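Local atomic coordinates of ThiJ/PfpI family protein (Pseudomonas syringae pv. tomato, PDB entry 3EWN), a protein that is of unknown function but belongs to the DJ-1/PfpI family, within the clan of class I glutamine amidotransferase-like proteins. Residues T75-F78 and G79-P82; A101-A104 and E105-A108; C197-M201 and S202-P206; A212-M215 and K216-P219; L229-E232 and F233-A237. All coordinates share one frame; numbering follows the deposited sequence.

Contact 1 (T75-F78 and G79-P82); sequences TATF and GTCP
T77 and T80 exchange hydrogen bonds in both directions across a tight turn. The backbone N of T77 donates to T80 OG1 at 2.9 Å with an almost straight N-H...O angle of 170°, and T80 N returns a longer bond of 3.3 Å to T77 OG1. The pairing is reciprocal, each threonine's hydroxyl accepting from the other's backbone N. In both threonines OG1 stands between the backbone N and the carbonyl carbon (chi1 63° in T77, 61° in T80), which turns the two hydroxyls inward across the turn and leaves each CG2 beside its own backbone N.

The backbone bonds converge on T77 O. C81 N donates to it at 3.0 Å, and T80 N adds a weak bond, so the chain from T77 to C81 is wound into one helix-like loop. Together with the bond to T77 OG1 this is an ST motif.

Water 1 links T80 OG1, 2.7 Å away, to the carbonyl oxygen of T75 through a weak bond.

Beside these bonds the packing is light: A76 CB lies 3.6 Å from T80 OG1, and a small methyl suits this buried strand position. F78 turns its ring away from the turn, towards helix 104-114, where it stacks on F109. R113 of that helix binds C81 O and P82 O.

Threonine thus serves at both positions, because its hydroxyl can accept from a backbone N-H. As the chain leaves edge strand 76-77, T77 N and T80 N both find acceptors within the turn.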
loop_
_atom_site.group_PDB
_atom_site.type_symbol
_atom_site.label_atom_id
_atom_site.label_comp_id
_atom_site.label_asym_id
_atom_site.label_seq_id
_atom_site.Cartn_x
_atom_site.Cartn_y
_atom_site.Cartn_z
ATOM N N THR A 75 -9.916 9.400 11.593
ATOM C CA THR A 75 -10.321 9.011 12.943
ATOM C C THR A 75 -10.034 10.130 13.935
ATOM O O THR A 75 -10.329 10.012 15.126
ATOM C CB THR A 75 -9.605 7.732 13.417
ATOM O OG1 THR A 75 -8.187 7.925 13.371
ATOM C CG2 THR A 75 -9.997 6.549 12.544
ATOM N N ALA A 76 -9.463 11.219 13.434
ATOM C CA ALA A 76 -9.143 12.370 14.264
ATOM C C ALA A 76 -9.058 13.624 13.410
ATOM O O ALA A 76 -8.828 13.548 12.203
ATOM C CB ALA A 76 -7.817 12.142 14.989
ATOM N N THR A 77 -9.260 14.775 14.042
ATOM C CA THR A 77 -9.172 16.062 13.365
ATOM C C THR A 77 -7.983 16.778 13.985
ATOM O O THR A 77 -7.401 16.284 14.949
ATOM C CB THR A 77 -10.432 16.915 13.596
ATOM O OG1 THR A 77 -10.561 17.212 14.992
ATOM C CG2 THR A 77 -11.673 16.167 13.126
ATOM N N PHE A 78 -7.620 17.932 13.439
ATOM C CA PHE A 78 -6.493 18.684 13.975
ATOM C C PHE A 78 -6.752 19.033 15.436
ATOM O O PHE A 78 -5.819 19.301 16.194
ATOM C CB PHE A 78 -6.270 19.970 13.173
ATOM C CG PHE A 78 -6.039 19.741 11.707
ATOM C CD1 PHE A 78 -5.411 18.583 11.260
ATOM C CD2 PHE A 78 -6.431 20.695 10.774
ATOM C CE1 PHE A 78 -5.172 18.380 9.902
ATOM C CE2 PHE A 78 -6.196 20.503 9.413
ATOM C CZ PHE A 78 -5.568 19.342 8.977
ATOM N N GLY A 79 -8.024 19.022 15.824
ATOM C CA GLY A 79 -8.388 19.338 17.192
ATOM C C GLY A 79 -8.369 18.157 18.146
ATOM O O GLY A 79 -8.038 18.318 19.319
ATOM N N THR A 80 -8.723 16.967 17.664
ATOM C CA THR A 80 -8.741 15.794 18.532
ATOM C C THR A 80 -7.457 14.965 18.497
ATOM O O THR A 80 -7.305 14.012 19.260
ATOM C CB THR A 80 -9.944 14.875 18.213
ATOM O OG1 THR A 80 -9.859 14.411 16.860
ATOM C CG2 THR A 80 -11.256 15.638 18.407
ATOM N N CYS A 81 -6.533 15.319 17.612
ATOM C CA CYS A 81 -5.269 14.594 17.539
ATOM C C CYS A 81 -4.445 14.935 18.780
ATOM O O CYS A 81 -4.364 16.098 19.170
ATOM C CB CYS A 81 -4.492 15.006 16.288
ATOM S SG CYS A 81 -2.876 14.211 16.114
ATOM N N PRO A 82 -3.835 13.927 19.425
ATOM C CA PRO A 82 -3.022 14.186 20.620
ATOM C C PRO A 82 -1.986 15.289 20.391
ATOM O O PRO A 82 -1.495 15.471 19.274
ATOM C CB PRO A 82 -2.374 12.833 20.889
ATOM C CG PRO A 82 -3.455 11.875 20.488
ATOM C CD PRO A 82 -3.973 12.478 19.188
HETATM O O HOH W 1 -11.846 12.539 16.868
#

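Contact 2 (A101-A104 and E105-A108); sequences ASDA and ETLA
D103 and T106 form the N-terminal cap of helix 104-114, at the bend where the chain leaves helix 95-100. D103 is the N-cap residue. Its OD2 takes a bond of 2.9 Å from T106 N and another of 2.8 Å from T106 OG1. The two donors reach OD2 from opposite faces of the carboxylate and on its anti side, each well out of the plane. The two side chains cross at about a right angle. T106 OG1 sits beside its own backbone N (chi1 -62°), which allows both donors of one residue to grip one oxygen. Aspartate suits the place, since a short carboxylate can reach the N-H groups of the first turn and should interact favourably with the helix dipole.

The other oxygen, OD1, is held by water 2 at 2.8 Å, and that water also accepts from E105 N. K59 makes a salt bridge to OD1, which helps fix the carboxylate's rotation.

Behind the cap the helical bonds begin, L107 N to D103 O at 3.0 Å and A108 N to A104 O at 2.9 Å. L107 leans back over the bend, its CD1 3.5 Å from A101 O.

L107 also meets A132 of helix 126-132, A101 rests on I129 of the same helix and on L240 of helix 231-240, and F78, just beyond strand 76-77, covers E105 and T106.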
loop_
_atom_site.group_PDB
_atom_site.type_symbol
_atom_site.label_atom_id
_atom_site.label_comp_id
_atom_site.label_asym_id
_atom_site.label_seq_id
_atom_site.Cartn_x
_atom_site.Cartn_y
_atom_site.Cartn_z
ATOM N N ALA A 101 -0.453 21.686 1.416
ATOM C CA ALA A 101 0.729 22.465 1.775
ATOM C C ALA A 101 0.485 23.969 1.710
ATOM O O ALA A 101 1.360 24.754 2.072
ATOM C CB ALA A 101 1.896 22.091 0.861
ATOM N N SER A 102 -0.701 24.362 1.248
ATOM C CA SER A 102 -1.064 25.777 1.137
ATOM C C SER A 102 -2.239 26.135 2.045
ATOM O O SER A 102 -2.695 27.280 2.063
ATOM C CB SER A 102 -1.440 26.114 -0.310
ATOM O OG SER A 102 -0.381 25.809 -1.191
ATOM N N ASP A 103 -2.731 25.149 2.786
ATOM C CA ASP A 103 -3.859 25.343 3.691
ATOM C C ASP A 103 -3.375 25.795 5.071
ATOM O O ASP A 103 -2.649 25.075 5.755
ATOM C CB ASP A 103 -4.645 24.037 3.813
ATOM C CG ASP A 103 -5.864 24.171 4.694
ATOM O OD1 ASP A 103 -6.810 24.881 4.296
ATOM O OD2 ASP A 103 -5.873 23.569 5.788
ATOM N N ALA A 104 -3.789 26.993 5.476
ATOM C CA ALA A 104 -3.375 27.552 6.761
ATOM C C ALA A 104 -3.624 26.646 7.966
ATOM O O ALA A 104 -2.745 26.490 8.816
ATOM C CB ALA A 104 -4.056 28.902 6.984
ATOM N N GLU A 105 -4.811 26.050 8.048
ATOM C CA GLU A 105 -5.127 25.187 9.179
ATOM C C GLU A 105 -4.248 23.944 9.207
ATOM O O GLU A 105 -3.781 23.532 10.268
ATOM C CB GLU A 105 -6.601 24.773 9.159
ATOM C CG GLU A 105 -7.006 23.980 10.391
ATOM C CD GLU A 105 -8.500 23.733 10.484
ATOM O OE1 GLU A 105 -8.928 23.026 11.426
ATOM O OE2 GLU A 105 -9.248 24.245 9.621
ATOM N N THR A 106 -4.022 23.346 8.042
ATOM C CA THR A 106 -3.185 22.153 7.963
ATOM C C THR A 106 -1.755 22.479 8.386
ATOM O O THR A 106 -1.149 21.748 9.167
ATOM C CB THR A 106 -3.178 21.573 6.534
ATOM O OG1 THR A 106 -4.512 21.190 6.178
ATOM C CG2 THR A 106 -2.278 20.343 6.451
ATOM N N LEU A 107 -1.217 23.583 7.880
ATOM C CA LEU A 107 0.143 23.972 8.230
ATOM C C LEU A 107 0.277 24.260 9.724
ATOM O O LEU A 107 1.262 23.867 10.349
ATOM C CB LEU A 107 0.575 25.199 7.424
ATOM C CG LEU A 107 0.714 24.993 5.914
ATOM C CD1 LEU A 107 1.149 26.294 5.255
ATOM C CD2 LEU A 107 1.722 23.879 5.626
ATOM N N ALA A 108 -0.713 24.944 10.293
ATOM C CA ALA A 108 -0.682 25.276 11.712
ATOM C C ALA A 108 -0.621 24.003 12.545
ATOM O O ALA A 108 0.124 23.929 13.524
ATOM C CB ALA A 108 -1.918 26.093 12.088
HETATM O O HOH W 2 -7.062 26.620 6.534
#

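Contact 3 (C197-M201 and S202-P206); sequences CAQLM and SEYDP
A198 O is gripped twice by S202, by its backbone N at 3.0 Å and by its OG at 2.8 Å, and the two donors come from opposite faces of the carbonyl plane. The hydroxyl is placed by a chi1 of 60°, which folds OG back over the last turn of helix 192-201. A serine is apt here because its short arm lets the hydroxyl add a second bond to a carbonyl that S202 N already holds.

The chain then stops being helical. E203 takes up a left-handed backbone conformation with positive phi, Y204 N donates to Q199 O at 2.9 Å, and E203 N makes a weak bond to L200 O: a Schellman motif.

Q199 ties the end of the helix to the outgoing chain. Its extended side chain carries NE2 to Y204 O at 3.1 Å, with the acceptor close to the amide plane, while CG lies 3.8 Å from Y204 CB. Amide and phenol ring are turned 48° apart. The same amide reaches the second subunit, OE1 accepting from A212 N and NE2 donating to F210 O there. Y204, the centre of an inverse gamma turn, sends its OH to D180 and packs on L179 and L183 of helix 177-189.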
loop_
_atom_site.group_PDB
_atom_site.type_symbol
_atom_site.label_atom_id
_atom_site.label_comp_id
_atom_site.label_asym_id
_atom_site.label_seq_id
_atom_site.Cartn_x
_atom_site.Cartn_y
_atom_site.Cartn_z
ATOM N N CYS A 197 10.413 -9.680 11.784
ATOM C CA CYS A 197 9.167 -10.438 11.908
ATOM C C CYS A 197 8.100 -9.797 11.023
ATOM O O CYS A 197 7.349 -10.488 10.336
ATOM C CB CYS A 197 8.681 -10.453 13.355
ATOM S SG CYS A 197 9.668 -11.506 14.430
ATOM N N ALA A 198 8.032 -8.469 11.054
ATOM C CA ALA A 198 7.072 -7.732 10.241
ATOM C C ALA A 198 7.368 -7.941 8.758
ATOM O O ALA A 198 6.453 -8.060 7.944
ATOM C CB ALA A 198 7.132 -6.241 10.575
ATOM N N GLN A 199 8.651 -7.975 8.409
ATOM C CA GLN A 199 9.047 -8.164 7.018
ATOM C C GLN A 199 8.640 -9.542 6.522
ATOM O O GLN A 199 8.166 -9.688 5.396
ATOM C CB GLN A 199 10.562 -7.978 6.860
ATOM C CG GLN A 199 11.031 -8.007 5.413
ATOM C CD GLN A 199 12.529 -7.818 5.279
ATOM O OE1 GLN A 199 13.264 -7.917 6.261
ATOM N NE2 GLN A 199 12.989 -7.553 4.061
ATOM N N LEU A 200 8.817 -10.559 7.360
ATOM C CA LEU A 200 8.448 -11.911 6.963
ATOM C C LEU A 200 6.930 -12.052 6.875
ATOM O O LEU A 200 6.418 -12.702 5.967
ATOM C CB LEU A 200 9.001 -12.939 7.955
ATOM C CG LEU A 200 8.626 -14.391 7.642
ATOM C CD1 LEU A 200 9.160 -14.763 6.267
ATOM C CD2 LEU A 200 9.207 -15.324 8.700
HETATM N N MSE A 201 6.216 -11.439 7.817
HETATM C CA MSE A 201 4.756 -11.509 7.844
HETATM C C MSE A 201 4.151 -10.829 6.614
HETATM O O MSE A 201 3.129 -11.270 6.093
HETATM C CB MSE A 201 4.229 -10.858 9.134
HETATM C CG MSE A 201 2.730 -10.995 9.370
HETATM SE SE MSE A 201 2.148 -12.827 9.509
HETATM C CE MSE A 201 3.598 -13.487 10.469
ATOM N N SER A 202 4.786 -9.758 6.148
ATOM C CA SER A 202 4.298 -9.035 4.977
ATOM C C SER A 202 4.978 -9.559 3.713
ATOM O O SER A 202 4.759 -9.039 2.615
ATOM C CB SER A 202 4.587 -7.539 5.133
ATOM O OG SER A 202 5.977 -7.315 5.261
ATOM N N GLU A 203 5.798 -10.594 3.885
ATOM C CA GLU A 203 6.545 -11.199 2.787
ATOM C C GLU A 203 7.194 -10.119 1.939
ATOM O O GLU A 203 7.091 -10.144 0.712
ATOM C CB GLU A 203 5.632 -12.054 1.901
ATOM C CG GLU A 203 5.090 -13.294 2.579
ATOM C CD GLU A 203 4.712 -14.379 1.589
ATOM O OE1 GLU A 203 5.577 -14.750 0.767
ATOM O OE2 GLU A 203 3.564 -14.868 1.634
ATOM N N TYR A 204 7.868 -9.173 2.587
ATOM C CA TYR A 204 8.501 -8.090 1.851
ATOM C C TYR A 204 9.878 -8.438 1.286
ATOM O O TYR A 204 10.923 -8.065 1.824
ATOM C CB TYR A 204 8.569 -6.830 2.725
ATOM C CG TYR A 204 9.031 -5.593 1.985
ATOM C CD1 TYR A 204 8.534 -5.284 0.715
ATOM C CD2 TYR A 204 9.971 -4.733 2.550
ATOM C CE1 TYR A 204 8.972 -4.147 0.024
ATOM C CE2 TYR A 204 10.412 -3.596 1.873
ATOM C CZ TYR A 204 9.912 -3.311 0.611
ATOM O OH TYR A 204 10.370 -2.202 -0.064
ATOM N N ASP A 205 9.844 -9.176 0.185
ATOM C CA ASP A 205 11.034 -9.588 -0.548
ATOM C C ASP A 205 10.587 -9.379 -1.986
ATOM O O ASP A 205 10.299 -10.329 -2.714
ATOM C CB ASP A 205 11.359 -11.061 -0.281
ATOM C CG ASP A 205 12.536 -11.560 -1.101
ATOM O OD1 ASP A 205 13.418 -10.745 -1.452
ATOM O OD2 ASP A 205 12.586 -12.776 -1.386
ATOM N N PRO A 206 10.521 -8.110 -2.409
ATOM C CA PRO A 206 10.096 -7.715 -3.753
ATOM C C PRO A 206 10.862 -8.327 -4.910
ATOM O O PRO A 206 12.056 -8.597 -4.810
ATOM C CB PRO A 206 10.213 -6.194 -3.714
ATOM C CG PRO A 206 11.354 -5.973 -2.773
ATOM C CD PRO A 206 11.041 -6.949 -1.666
#

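Contact 4 (A212-M215 and K216-P219); sequences AGSM and KTAP
The flat peptide carbonyl of S214 is approached in two ways by the residues that follow. A218 N lies almost straight ahead of S214 O, at 3.1 Å with a C=O...N angle of 176°. T217 N, also at 3.1 Å, stands above the carbonyl plane, 56° out of it. One oxygen therefore closes both a four-residue and a five-residue turn.

The side chains strengthen the turn. S214 OG donates to T217 OG1 at 3.1 Å, and that hydroxyl in turn is bonded to N211 O, so a short relay runs from S214 through T217 back to the entering chain. T217 OG1 is placed for it by a chi1 of 64°, between its own backbone N and carbonyl carbon. Small hydroxyl residues suit the pair, since a hydroxyl one carbon from the backbone reaches its neighbour across the turn. K216 passes its CG 3.2 Å from S214 OG, and its charged end then leads away from the turn.

Alanines close the base. A212 CB meets A218 CB at 3.7 Å and P219 CD at 3.8 Å, methyl against methyl and against a corner of the pyrrolidine ring. M215, a selenomethionine, points away from 216-219 and packs on R223 and I227 of helix 220-229 and on L200 of the second subunit. A212 and P219 also pack on E196 of that subunit.

M215 and K216 have the backbone angles of a type I beta turn, and the bond from A218 N extends it to an alpha turn. It delivers the chain to P219, the N-cap of helix 220-229.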
loop_
_atom_site.group_PDB
_atom_site.type_symbol
_atom_site.label_atom_id
_atom_site.label_comp_id
_atom_site.label_asym_id
_atom_site.label_seq_id
_atom_site.Cartn_x
_atom_site.Cartn_y
_atom_site.Cartn_z
ATOM N N ALA A 212 12.304 -0.387 -14.249
ATOM C CA ALA A 212 12.207 1.050 -14.489
ATOM C C ALA A 212 11.772 1.823 -13.252
ATOM O O ALA A 212 11.129 2.863 -13.369
ATOM C CB ALA A 212 11.235 1.319 -15.637
ATOM N N GLY A 213 12.134 1.324 -12.074
ATOM C CA GLY A 213 11.751 1.986 -10.837
ATOM C C GLY A 213 12.601 3.169 -10.410
ATOM O O GLY A 213 12.264 3.848 -9.440
ATOM N N SER A 214 13.700 3.422 -11.116
ATOM C CA SER A 214 14.572 4.547 -10.779
ATOM C C SER A 214 15.001 5.277 -12.046
ATOM O O SER A 214 15.103 4.673 -13.112
ATOM C CB SER A 214 15.817 4.058 -10.040
ATOM O OG SER A 214 16.674 3.368 -10.921
HETATM N N MSE A 215 15.264 6.573 -11.917
HETATM C CA MSE A 215 15.674 7.392 -13.052
HETATM C C MSE A 215 16.925 6.865 -13.749
HETATM O O MSE A 215 17.149 7.162 -14.919
HETATM C CB MSE A 215 15.904 8.843 -12.602
HETATM C CG MSE A 215 14.651 9.562 -12.121
HETATM SE SE MSE A 215 13.357 9.978 -13.513
HETATM C CE MSE A 215 13.853 11.819 -13.818
ATOM N N LYS A 216 17.726 6.067 -13.049
ATOM C CA LYS A 216 18.960 5.536 -13.626
ATOM C C LYS A 216 18.857 4.196 -14.360
ATOM O O LYS A 216 19.776 3.823 -15.091
ATOM C CB LYS A 216 20.036 5.451 -12.541
ATOM C CG LYS A 216 19.606 4.694 -11.297
ATOM C CD LYS A 216 20.475 5.056 -10.096
ATOM C CE LYS A 216 21.932 4.669 -10.306
ATOM N NZ LYS A 216 22.122 3.193 -10.373
ATOM N N THR A 217 17.755 3.473 -14.182
ATOM C CA THR A 217 17.604 2.188 -14.862
ATOM C C THR A 217 16.437 2.163 -15.842
ATOM O O THR A 217 16.351 1.276 -16.688
ATOM C CB THR A 217 17.409 1.026 -13.863
ATOM O OG1 THR A 217 16.189 1.209 -13.136
ATOM C CG2 THR A 217 18.578 0.960 -12.894
ATOM N N ALA A 218 15.537 3.132 -15.722
ATOM C CA ALA A 218 14.382 3.201 -16.605
ATOM C C ALA A 218 14.831 3.547 -18.019
ATOM O O ALA A 218 15.828 4.247 -18.206
ATOM C CB ALA A 218 13.407 4.253 -16.099
ATOM N N PRO A 219 14.110 3.044 -19.034
ATOM C CA PRO A 219 14.470 3.335 -20.427
ATOM C C PRO A 219 14.468 4.845 -20.616
ATOM O O PRO A 219 13.630 5.536 -20.044
ATOM C CB PRO A 219 13.355 2.661 -21.220
ATOM C CG PRO A 219 12.970 1.501 -20.342
ATOM C CD PRO A 219 12.970 2.113 -18.963
#

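Contact 5 (L229-E232 and F233-A237); sequences LVAE and FTKKA
A231 and K235 are an i, i+4 pair in the first turn of helix 231-240, which follows helix 220-229 after a break at V230. The K235 chain, bent at chi3 and chi4 (-73° and -65°), curls back towards the N-terminal end of the helix. Its NZ makes a weak bond to A231 O at 3.1 Å, the oxygen that also receives K235 N at 3.0 Å.

E232 and K235 cross at a slant. Their charged ends stay beyond salt-bridge range, and water 3 spans the gap, donating to E232 OE2 at 2.7 Å and accepting from K235 NZ at 2.9 Å. Such long, flexible residues suit this exposed side of the helix.

V230 and T234 also slant past each other, CG2 of the valine 3.7 Å from OG1 of the threonine. T234 N donates to V230 O at 2.8 Å, while the T234 hydroxyl bonds to S146 O in a nearby loop. F233 holds its CG opposite its own backbone N (chi1 179°) and sends its ring off to L98 and C147, a buried position fit for an aromatic. K236, salt-bridged to D95, lays its aliphatic stem over the turn before, with CG 3.2 Å from E232 O.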
loop_
_atom_site.group_PDB
_atom_site.type_symbol
_atom_site.label_atom_id
_atom_site.label_comp_id
_atom_site.label_asym_id
_atom_site.label_seq_id
_atom_site.Cartn_x
_atom_site.Cartn_y
_atom_site.Cartn_z
ATOM N N LEU A 229 5.359 14.502 -18.236
ATOM C CA LEU A 229 4.046 14.320 -17.640
ATOM C C LEU A 229 3.906 15.033 -16.294
ATOM O O LEU A 229 2.841 15.569 -15.977
ATOM C CB LEU A 229 3.751 12.829 -17.472
ATOM C CG LEU A 229 2.385 12.462 -16.886
ATOM C CD1 LEU A 229 1.265 13.071 -17.720
ATOM C CD2 LEU A 229 2.255 10.954 -16.844
ATOM N N VAL A 230 4.978 15.046 -15.505
ATOM C CA VAL A 230 4.928 15.697 -14.196
ATOM C C VAL A 230 5.401 17.149 -14.236
ATOM O O VAL A 230 5.448 17.816 -13.207
ATOM C CB VAL A 230 5.784 14.947 -13.148
ATOM C CG1 VAL A 230 5.401 13.477 -13.119
ATOM C CG2 VAL A 230 7.259 15.121 -13.452
ATOM N N ALA A 231 5.748 17.636 -15.423
ATOM C CA ALA A 231 6.233 19.006 -15.574
ATOM C C ALA A 231 5.368 20.042 -14.847
ATOM O O ALA A 231 5.892 20.928 -14.162
ATOM C CB ALA A 231 6.340 19.357 -17.055
ATOM N N GLU A 232 4.051 19.934 -14.987
ATOM C CA GLU A 232 3.158 20.884 -14.333
ATOM C C GLU A 232 3.309 20.844 -12.815
ATOM O O GLU A 232 3.328 21.890 -12.160
ATOM C CB GLU A 232 1.698 20.616 -14.711
ATOM C CG GLU A 232 1.332 20.915 -16.163
ATOM C CD GLU A 232 1.685 22.332 -16.596
ATOM O OE1 GLU A 232 1.639 23.254 -15.755
ATOM O OE2 GLU A 232 1.997 22.526 -17.791
ATOM N N PHE A 233 3.415 19.642 -12.255
ATOM C CA PHE A 233 3.574 19.492 -10.812
ATOM C C PHE A 233 4.942 20.017 -10.374
ATOM O O PHE A 233 5.050 20.727 -9.378
ATOM C CB PHE A 233 3.428 18.020 -10.414
ATOM C CG PHE A 233 3.606 17.765 -8.941
ATOM C CD1 PHE A 233 2.732 18.324 -8.012
ATOM C CD2 PHE A 233 4.640 16.956 -8.483
ATOM C CE1 PHE A 233 2.881 18.073 -6.645
ATOM C CE2 PHE A 233 4.798 16.698 -7.121
ATOM C CZ PHE A 233 3.917 17.260 -6.200
ATOM N N THR A 234 5.987 19.679 -11.121
ATOM C CA THR A 234 7.323 20.149 -10.771
ATOM C C THR A 234 7.361 21.667 -10.666
ATOM O O THR A 234 7.911 22.215 -9.710
ATOM C CB THR A 234 8.370 19.714 -11.804
ATOM O OG1 THR A 234 8.439 18.285 -11.835
ATOM C CG2 THR A 234 9.745 20.279 -11.439
ATOM N N LYS A 235 6.785 22.347 -11.652
ATOM C CA LYS A 235 6.771 23.801 -11.633
ATOM C C LYS A 235 5.940 24.354 -10.476
ATOM O O LYS A 235 6.353 25.308 -9.821
ATOM C CB LYS A 235 6.262 24.352 -12.972
ATOM C CG LYS A 235 7.261 24.188 -14.115
ATOM C CD LYS A 235 6.804 24.886 -15.393
ATOM C CE LYS A 235 5.654 24.155 -16.071
ATOM N NZ LYS A 235 6.050 22.805 -16.566
ATOM N N LYS A 236 4.785 23.751 -10.212
ATOM C CA LYS A 236 3.929 24.211 -9.115
ATOM C C LYS A 236 4.587 23.971 -7.762
ATOM O O LYS A 236 4.381 24.742 -6.820
ATOM C CB LYS A 236 2.565 23.518 -9.174
ATOM C CG LYS A 236 1.705 24.001 -10.334
ATOM C CD LYS A 236 0.530 23.074 -10.605
ATOM C CE LYS A 236 -0.483 23.094 -9.483
ATOM N NZ LYS A 236 -1.726 22.379 -9.889
ATOM N N ALA A 237 5.368 22.897 -7.662
ATOM C CA ALA A 237 6.076 22.598 -6.422
ATOM C C ALA A 237 7.126 23.682 -6.205
ATOM O O ALA A 237 7.250 24.225 -5.112
ATOM C CB ALA A 237 6.739 21.229 -6.504
HETATM O O HOH W 3 4.406 22.328 -18.940
#

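How the contacts relate
The contacts follow one another from the N terminus and neither nest nor cross; each closes a short piece of continuous chain. Contact 1 turns the chain out of edge strand 76-77, and contact 2 starts helix 104-114. These two touch, F78 CD2 lying 3.4 Å from E105 CG, and so join the sheet edge to that helix. Contact 3 ends helix 192-201 on the other side of the chain's centre from contact 2. A long loop then leads to contact 4, which introduces helix 220-229, and contact 5 opens the next helix. Contacts 3, 4 and 5 all meet the second subunit: residues 197-206 of one chain meet the loop of contact 4 in the other, and V230 packs on its M201.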